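Local coordinates for protein tyrosine aminotransferase (Leishmania infantum, PDB 4IX8) that probably transfers the amino group of tyrosine to 2-oxoglutarate with the help of pyridoxal 5'-phosphate, as related aminotransferases do, at residues 94-99 and 321-326; 238-243 and 270-275. All blocks are in the same frame, centred on the assembly; numbering follows the deposited sequence.

Interaction 1: 94-99 and 321-326; sequences VDVVRS and NSICQE
V96 points from helix 94-99 at the start of helix 322-326 and seats one methyl mainly on I323, the other on E326. Its CB forks into CG1, anti to the backbone N (chi1 164°), and CG2. V96 CG1 reaches the backbone of I323, 3.6 Å from I323 O. The same V96 CG1 touches two methyls of that residue, I323 CG2 at 3.9 Å and I323 CD1 at 3.9 Å. V96 CG2 turns to the aliphatic part of E326, lying 3.5 Å from E326 CG. One turn thus meets V96 with methyls, a carbonyl oxygen and a methylene, without a hydrogen bond across the contact. I323 answers from the other helix: I323 CD1 extends over the backbone of V97, 3.9 Å from V97 CA, and meets V97 CG2 at 4.0 Å. The axes of segments 94-99 and 322-326 run at 131° to each other, 9.0 Å apart at closest approach, where helix 87-99 packs on helix 322-331 of this aspartate aminotransferase-like fold, close to the second subunit. N321 is the N-cap of helix 322-331: its OD1 accepts from C324 N at 2.9 Å, in the carbonyl plane, while its ND2 bonds to W289 O of the second subunit. The buried carboxylate of E326 accepts from N113 through OE1 and forms a salt bridge with R330 through OE2, and F102 packs on both V96 and E326.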
ATOM      1  N   VAL A  94       7.383  -0.595 -20.694  1.00 49.07           N
ATOM      2  CA  VAL A  94       8.235  -1.546 -21.405  1.00 51.17           C
ATOM      3  C   VAL A  94       9.708  -1.078 -21.482  1.00 52.48           C
ATOM      4  O   VAL A  94      10.600  -1.806 -21.095  1.00 53.24           O
ATOM      5  CB  VAL A  94       7.666  -1.789 -22.850  1.00 52.66           C
ATOM      6  CG1 VAL A  94       8.688  -2.541 -23.766  1.00 56.51           C
ATOM      7  CG2 VAL A  94       6.319  -2.542 -22.779  1.00 51.80           C
ATOM      8  N   ASP A  95       9.942   0.149 -21.924  1.00 52.80           N
ATOM      9  CA  ASP A  95      11.279   0.685 -22.038  1.00 54.19           C
ATOM     10  C   ASP A  95      11.941   0.659 -20.658  1.00 53.15           C
ATOM     11  O   ASP A  95      13.109   0.251 -20.500  1.00 55.59           O
ATOM     12  CB  ASP A  95      11.234   2.120 -22.571  1.00 54.45           C
ATOM     13  CG  ASP A  95      10.695   2.222 -23.988  1.00 56.62           C
ATOM     14  OD1 ASP A  95      10.661   1.227 -24.746  1.00 59.79           O
ATOM     15  OD2 ASP A  95      10.310   3.339 -24.370  1.00 63.12           O
ATOM     16  N   VAL A  96      11.160   1.038 -19.645  1.00 50.87           N
ATOM     17  CA  VAL A  96      11.682   1.186 -18.319  1.00 49.80           C
ATOM     18  C   VAL A  96      12.072  -0.179 -17.771  1.00 62.19           C
ATOM     19  O   VAL A  96      13.191  -0.359 -17.262  1.00 50.89           O
ATOM     20  CB  VAL A  96      10.662   1.884 -17.393  1.00 49.25           C
ATOM     21  CG1 VAL A  96      11.053   1.697 -15.866  1.00 52.45           C
ATOM     22  CG2 VAL A  96      10.570   3.375 -17.763  1.00 47.34           C
ATOM     23  N   VAL A  97      11.220  -1.174 -17.913  1.00 49.74           N
ATOM     24  CA  VAL A  97      11.585  -2.426 -17.279  1.00 50.04           C
ATOM     25  C   VAL A  97      12.735  -3.146 -18.042  1.00 52.59           C
ATOM     26  O   VAL A  97      13.607  -3.787 -17.438  1.00 54.72           O
ATOM     27  CB  VAL A  97      10.369  -3.327 -17.141  1.00 49.11           C
ATOM     28  CG1 VAL A  97       9.894  -3.804 -18.485  1.00 50.43           C
ATOM     29  CG2 VAL A  97      10.678  -4.482 -16.188  1.00 49.11           C
ATOM     30  N   ARG A  98      12.785  -2.984 -19.357  1.00 54.11           N
ATOM     31  CA  ARG A  98      13.818  -3.651 -20.127  1.00 56.65           C
ATOM     32  C   ARG A  98      15.199  -3.056 -19.852  1.00 57.73           C
ATOM     33  O   ARG A  98      16.203  -3.727 -19.998  1.00 59.62           O
ATOM     34  CB  ARG A  98      13.492  -3.546 -21.611  1.00 58.08           C
ATOM     35  CG  ARG A  98      12.576  -4.644 -22.091  1.00 58.26           C
ATOM     36  CD  ARG A  98      12.129  -4.396 -23.526  1.00 59.51           C
ATOM     37  NE  ARG A  98      11.366  -5.518 -24.070  1.00 60.12           N
ATOM     38  CZ  ARG A  98      10.725  -5.511 -25.238  1.00 61.06           C
ATOM     39  NH1 ARG A  98      10.742  -4.436 -26.020  1.00 61.53           N
ATOM     40  NH2 ARG A  98      10.054  -6.588 -25.616  1.00 61.64           N
ATOM     41  N   SER A  99      15.214  -1.794 -19.454  1.00 56.64           N
ATOM     42  CA  SER A  99      16.440  -1.077 -19.199  1.00 57.67           C
ATOM     43  C   SER A  99      17.186  -1.697 -18.040  1.00 57.59           C
ATOM     44  O   SER A  99      18.408  -1.673 -18.025  1.00 59.34           O
ATOM     45  CB  SER A  99      16.168   0.397 -18.918  1.00 56.40           C
ATOM     46  OG  SER A  99      15.586   0.575 -17.647  1.00 54.02           O
ATOM     47  N   ASN A 321       6.221   1.288  -6.349  1.00 35.45           N
ATOM     48  CA  ASN A 321       6.722   0.593  -7.536  1.00 39.54           C
ATOM     49  C   ASN A 321       7.611   1.464  -8.418  1.00 37.76           C
ATOM     50  O   ASN A 321       7.164   2.461  -8.989  1.00 42.26           O
ATOM     51  CB  ASN A 321       5.529   0.076  -8.358  1.00 34.99           C
ATOM     52  CG  ASN A 321       5.960  -0.786  -9.553  1.00 42.66           C
ATOM     53  OD1 ASN A 321       6.246  -0.267 -10.638  1.00 38.41           O
ATOM     54  ND2 ASN A 321       6.031  -2.108  -9.345  1.00 37.28           N
ATOM     55  N   SER A 322       8.874   1.084  -8.520  1.00 37.41           N
ATOM     56  CA  SER A 322       9.865   1.901  -9.193  1.00 38.57           C
ATOM     57  C   SER A 322       9.639   1.943 -10.724  1.00 43.18           C
ATOM     58  O   SER A 322       9.926   2.959 -11.367  1.00 44.12           O
ATOM     59  CB  SER A 322      11.269   1.374  -8.872  1.00 44.51           C
ATOM     60  OG  SER A 322      11.377  -0.048  -9.028  1.00 40.77           O
ATOM     61  N   ILE A 323       9.116   0.870 -11.313  1.00 40.02           N
ATOM     62  CA  ILE A 323       8.865   0.853 -12.774  1.00 41.13           C
ATOM     63  C   ILE A 323       7.847   1.918 -13.166  1.00 40.18           C
ATOM     64  O   ILE A 323       8.064   2.698 -14.100  1.00 41.05           O
ATOM     65  CB  ILE A 323       8.352  -0.541 -13.258  1.00 41.72           C
ATOM     66  CG1 ILE A 323       9.375  -1.648 -12.937  1.00 50.70           C
ATOM     67  CG2 ILE A 323       8.080  -0.576 -14.789  1.00 42.99           C
ATOM     68  CD1 ILE A 323      10.713  -1.464 -13.603  1.00 44.78           C
ATOM     69  N   CYS A 324       6.732   1.947 -12.438  1.00 38.53           N
ATOM     70  CA  CYS A 324       5.625   2.849 -12.761  1.00 37.66           C
ATOM     71  C   CYS A 324       5.998   4.304 -12.505  1.00 38.43           C
ATOM     72  O   CYS A 324       5.627   5.173 -13.286  1.00 37.61           O
ATOM     73  CB  CYS A 324       4.357   2.445 -11.981  1.00 36.16           C
ATOM     74  SG  CYS A 324       3.640   0.784 -12.419  1.00 41.09           S
ATOM     75  N   GLN A 325       6.781   4.569 -11.454  1.00 37.66           N
ATOM     76  CA  GLN A 325       7.192   5.936 -11.137  1.00 36.77           C
ATOM     77  C   GLN A 325       8.020   6.502 -12.293  1.00 38.51           C
ATOM     78  O   GLN A 325       7.783   7.614 -12.751  1.00 39.15           O
ATOM     79  CB  GLN A 325       8.007   5.973  -9.826  1.00 36.34           C
ATOM     80  CG  GLN A 325       7.206   5.837  -8.519  1.00 34.58           C
ATOM     81  CD  GLN A 325       8.025   6.225  -7.284  1.00 41.67           C
ATOM     82  OE1 GLN A 325       8.343   7.402  -7.087  1.00 36.88           O
ATOM     83  NE2 GLN A 325       8.416   5.224  -6.471  1.00 34.22           N
ATOM     84  N   GLU A 326       8.972   5.739 -12.804  1.00 39.99           N
ATOM     85  CA  GLU A 326       9.745   6.231 -13.945  1.00 41.85           C
ATOM     86  C   GLU A 326       8.854   6.284 -15.195  1.00 42.27           C
ATOM     87  O   GLU A 326       8.891   7.281 -15.939  1.00 46.83           O
ATOM     88  CB  GLU A 326      10.999   5.349 -14.174  1.00 43.51           C
ATOM     89  CG  GLU A 326      11.847   5.674 -15.414  1.00 47.66           C
ATOM     90  CD  GLU A 326      12.394   7.085 -15.436  1.00 47.25           C
ATOM     91  OE1 GLU A 326      12.315   7.771 -14.393  1.00 48.12           O
ATOM     92  OE2 GLU A 326      12.906   7.513 -16.494  1.00 48.14           O
TER

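Interaction 2: 238-243 and 270-275; sequences FCQQHQ and TNVPRL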
ATOM      1  N   PHE A 238     -14.239  28.751   4.829  1.00 32.20           N
ATOM      2  CA  PHE A 238     -14.639  27.997   6.002  1.00 32.26           C
ATOM      3  C   PHE A 238     -13.438  27.472   6.798  1.00 29.20           C
ATOM      4  O   PHE A 238     -13.408  27.534   8.016  1.00 36.19           O
ATOM      5  CB  PHE A 238     -15.539  26.855   5.574  1.00 33.66           C
ATOM      6  CG  PHE A 238     -15.985  25.988   6.694  1.00 34.20           C
ATOM      7  CD1 PHE A 238     -15.213  24.925   7.103  1.00 30.83           C
ATOM      8  CD2 PHE A 238     -17.188  26.229   7.335  1.00 30.09           C
ATOM      9  CE1 PHE A 238     -15.632  24.106   8.124  1.00 26.13           C
ATOM     10  CE2 PHE A 238     -17.613  25.416   8.358  1.00 29.03           C
ATOM     11  CZ  PHE A 238     -16.827  24.353   8.755  1.00 26.75           C
ATOM     12  N   CYS A 239     -12.457  26.947   6.083  1.00 30.89           N
ATOM     13  CA  CYS A 239     -11.255  26.378   6.694  1.00 27.19           C
ATOM     14  C   CYS A 239     -10.406  27.476   7.319  1.00 29.32           C
ATOM     15  O   CYS A 239      -9.745  27.273   8.330  1.00 31.94           O
ATOM     16  CB  CYS A 239     -10.468  25.584   5.640  1.00 26.43           C
ATOM     17  SG  CYS A 239     -11.297  24.013   5.248  1.00 30.80           S
ATOM     18  N   GLN A 240     -10.458  28.666   6.741  1.00 37.53           N
ATOM     19  CA  GLN A 240      -9.758  29.796   7.311  1.00 33.03           C
ATOM     20  C   GLN A 240     -10.386  30.258   8.642  1.00 36.28           C
ATOM     21  O   GLN A 240      -9.695  30.461   9.624  1.00 35.68           O
ATOM     22  CB  GLN A 240      -9.749  30.929   6.306  1.00 33.09           C
ATOM     23  CG  GLN A 240      -9.082  32.219   6.791  1.00 41.14           C
ATOM     24  CD  GLN A 240      -7.612  32.044   7.157  1.00 52.50           C
ATOM     25  OE1 GLN A 240      -6.829  31.483   6.398  1.00 66.08           O
ATOM     26  NE2 GLN A 240      -7.231  32.528   8.328  1.00 57.88           N
ATOM     27  N   GLN A 241     -11.692  30.421   8.655  1.00 29.92           N
ATOM     28  CA  GLN A 241     -12.427  30.837   9.822  1.00 30.30           C
ATOM     29  C   GLN A 241     -12.187  29.851  10.955  1.00 29.22           C
ATOM     30  O   GLN A 241     -11.979  30.245  12.096  1.00 44.92           O
ATOM     31  CB  GLN A 241     -13.929  30.949   9.493  1.00 32.12           C
ATOM     32  N   HIS A 242     -12.195  28.562  10.650  1.00 30.73           N
ATOM     33  CA  HIS A 242     -12.059  27.562  11.697  1.00 27.20           C
ATOM     34  C   HIS A 242     -10.618  27.082  11.917  1.00 30.46           C
ATOM     35  O   HIS A 242     -10.361  26.284  12.814  1.00 30.41           O
ATOM     36  CB  HIS A 242     -12.975  26.403  11.372  1.00 26.53           C
ATOM     37  CG  HIS A 242     -14.408  26.787  11.413  1.00 27.25           C
ATOM     38  ND1 HIS A 242     -15.114  26.863  12.595  1.00 36.36           N
ATOM     39  CD2 HIS A 242     -15.258  27.196  10.442  1.00 34.84           C
ATOM     40  CE1 HIS A 242     -16.345  27.276  12.346  1.00 35.59           C
ATOM     41  NE2 HIS A 242     -16.457  27.488  11.049  1.00 38.16           N
ATOM     42  N   GLN A 243      -9.684  27.568  11.099  1.00 30.98           N
ATOM     43  CA  GLN A 243      -8.260  27.266  11.262  0.59 30.41           C
ATOM     44  C   GLN A 243      -7.959  25.773  11.280  1.00 29.83           C
ATOM     45  O   GLN A 243      -7.216  25.273  12.151  1.00 30.45           O
ATOM     46  CB  GLN A 243      -7.716  27.934  12.529  0.59 32.98           C
ATOM     47  CG  GLN A 243      -7.545  29.455  12.382  0.59 39.25           C
ATOM     48  CD  GLN A 243      -7.053  30.103  13.663  0.59 44.08           C
ATOM     49  OE1 GLN A 243      -6.000  29.746  14.174  0.59 46.56           O
ATOM     50  NE2 GLN A 243      -7.825  31.040  14.203  0.59 42.52           N
ATOM     51  N   THR A 270      -4.372  32.032  -1.174  1.00 38.83           N
ATOM     52  CA  THR A 270      -4.743  31.834   0.210  1.00 38.05           C
ATOM     53  C   THR A 270      -3.615  31.207   0.985  1.00 39.56           C
ATOM     54  O   THR A 270      -2.831  30.442   0.421  1.00 43.91           O
ATOM     55  CB  THR A 270      -5.962  30.935   0.327  1.00 38.61           C
ATOM     56  OG1 THR A 270      -6.282  30.757   1.709  1.00 38.23           O
ATOM     57  CG2 THR A 270      -5.700  29.577  -0.289  1.00 37.58           C
ATOM     58  N   ASN A 271      -3.566  31.472   2.284  1.00 38.49           N
ATOM     59  CA  ASN A 271      -2.569  30.834   3.141  1.00 42.93           C
ATOM     60  C   ASN A 271      -3.149  29.656   3.916  1.00 39.13           C
ATOM     61  O   ASN A 271      -2.472  29.055   4.746  1.00 35.90           O
ATOM     62  CB  ASN A 271      -1.967  31.854   4.099  1.00 46.86           C
ATOM     63  CG  ASN A 271      -1.360  33.008   3.367  1.00 54.99           C
ATOM     64  OD1 ASN A 271      -0.648  32.825   2.377  1.00 51.73           O
ATOM     65  ND2 ASN A 271      -1.699  34.208   3.793  1.00 61.86           N
ATOM     66  N   VAL A 272      -4.404  29.322   3.648  1.00 38.62           N
ATOM     67  CA  VAL A 272      -4.976  28.107   4.207  1.00 35.42           C
ATOM     68  C   VAL A 272      -4.167  26.919   3.714  1.00 31.24           C
ATOM     69  O   VAL A 272      -3.917  26.803   2.525  1.00 37.49           O
ATOM     70  CB  VAL A 272      -6.415  27.938   3.805  1.00 36.18           C
ATOM     71  CG1 VAL A 272      -6.958  26.577   4.260  1.00 33.83           C
ATOM     72  CG2 VAL A 272      -7.214  29.060   4.394  1.00 36.13           C
ATOM     73  N   PRO A 273      -3.671  26.083   4.625  1.00 35.15           N
ATOM     74  CA  PRO A 273      -2.918  24.918   4.145  1.00 38.07           C
ATOM     75  C   PRO A 273      -3.843  23.900   3.451  1.00 29.10           C
ATOM     76  O   PRO A 273      -4.867  23.572   4.020  1.00 30.59           O
ATOM     77  CB  PRO A 273      -2.345  24.310   5.424  1.00 32.71           C
ATOM     78  CG  PRO A 273      -2.634  25.274   6.506  1.00 34.94           C
ATOM     79  CD  PRO A 273      -3.795  26.079   6.090  1.00 36.06           C
ATOM     80  N   ARG A 274      -3.457  23.387   2.297  1.00 28.93           N
ATOM     81  CA  ARG A 274      -4.264  22.439   1.532  1.00 30.95           C
ATOM     82  C   ARG A 274      -3.446  21.231   1.152  1.00 29.58           C
ATOM     83  O   ARG A 274      -2.346  21.381   0.639  1.00 30.62           O
ATOM     84  CB  ARG A 274      -4.776  23.086   0.260  1.00 31.60           C
ATOM     85  CG  ARG A 274      -5.855  24.088   0.469  1.00 34.89           C
ATOM     86  CD  ARG A 274      -5.745  25.225  -0.518  1.00 34.29           C
ATOM     87  NE  ARG A 274      -4.618  26.116  -0.212  1.00 31.65           N
ATOM     88  CZ  ARG A 274      -3.952  26.830  -1.124  1.00 40.69           C
ATOM     89  NH1 ARG A 274      -4.257  26.756  -2.414  1.00 43.56           N
ATOM     90  NH2 ARG A 274      -2.964  27.612  -0.754  1.00 41.23           N
ATOM     91  N   LEU A 275      -4.003  20.040   1.330  1.00 27.38           N
ATOM     92  CA  LEU A 275      -3.334  18.817   0.862  1.00 24.63           C
ATOM     93  C   LEU A 275      -4.188  18.171  -0.249  1.00 26.37           C
ATOM     94  O   LEU A 275      -5.311  17.723  -0.035  1.00 27.16           O
ATOM     95  CB  LEU A 275      -3.107  17.842   2.016  1.00 23.80           C
ATOM     96  CG  LEU A 275      -2.299  16.585   1.719  1.00 24.23           C
ATOM     97  CD1 LEU A 275      -0.835  16.916   1.575  1.00 24.80           C
ATOM     98  CD2 LEU A 275      -2.547  15.466   2.765  1.00 31.02           C
TER
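The end of helix 229-242 packs against the turn that leads into strand 274-279, the closest CA pair being Q240 and V272 at 5.9 Å. V272 carries the contact, with one methyl for each helix residue. V272 CG1, anti to the backbone N (chi1 173°), touches C239 CB at 3.9 Å. CG2 meets the side chain of Q240, which bends at chi2 and brings OE1 to 3.2 Å and CB to 3.7 Å of V272 CG2. The turn bearing V272 is held from within its own segment: T270 OG1 accepts from V272 N in an ST turn, and R274 NE donates to V272 O at 2.9 Å, with the oxygen close to the guanidinium plane. T270 CG2 lies over one face of that guanidinium, whose NH1 bonds to V265 O. Q243, with positive phi, ends the helix in a Schellman motif. Beyond it the chain enters strand 246-249, which pairs in parallel with strand 274-279 in the large sheet. Q240 NE2 makes a weak hydrogen bond to S36 O of the second subunit. The methyl offers Q240 OE1 no hydrogen bond and none crosses the contact, which rests on shape, while internal bonds help hold V272 in place.

From the N terminus, the chain first passes through helix 87-99, whose last turns form one side of interaction 1. It then builds most of the large eight-stranded sheet, and on the way helix 229-242 meets residues 270-275, closing the short loop of interaction 2 around strand 246-249. After strands 274-279 and 292-297, the chain reaches helix 322-331, and interaction 1 closes a loop of 221 intervening residues with interaction 2 nested inside it. Interaction 1 joins two helices, interaction 2 a helix to the entry of a sheet strand. Their centres lie about 38 Å apart and their nearest atoms about 16 Å, so the two do not touch, yet both border the second subunit.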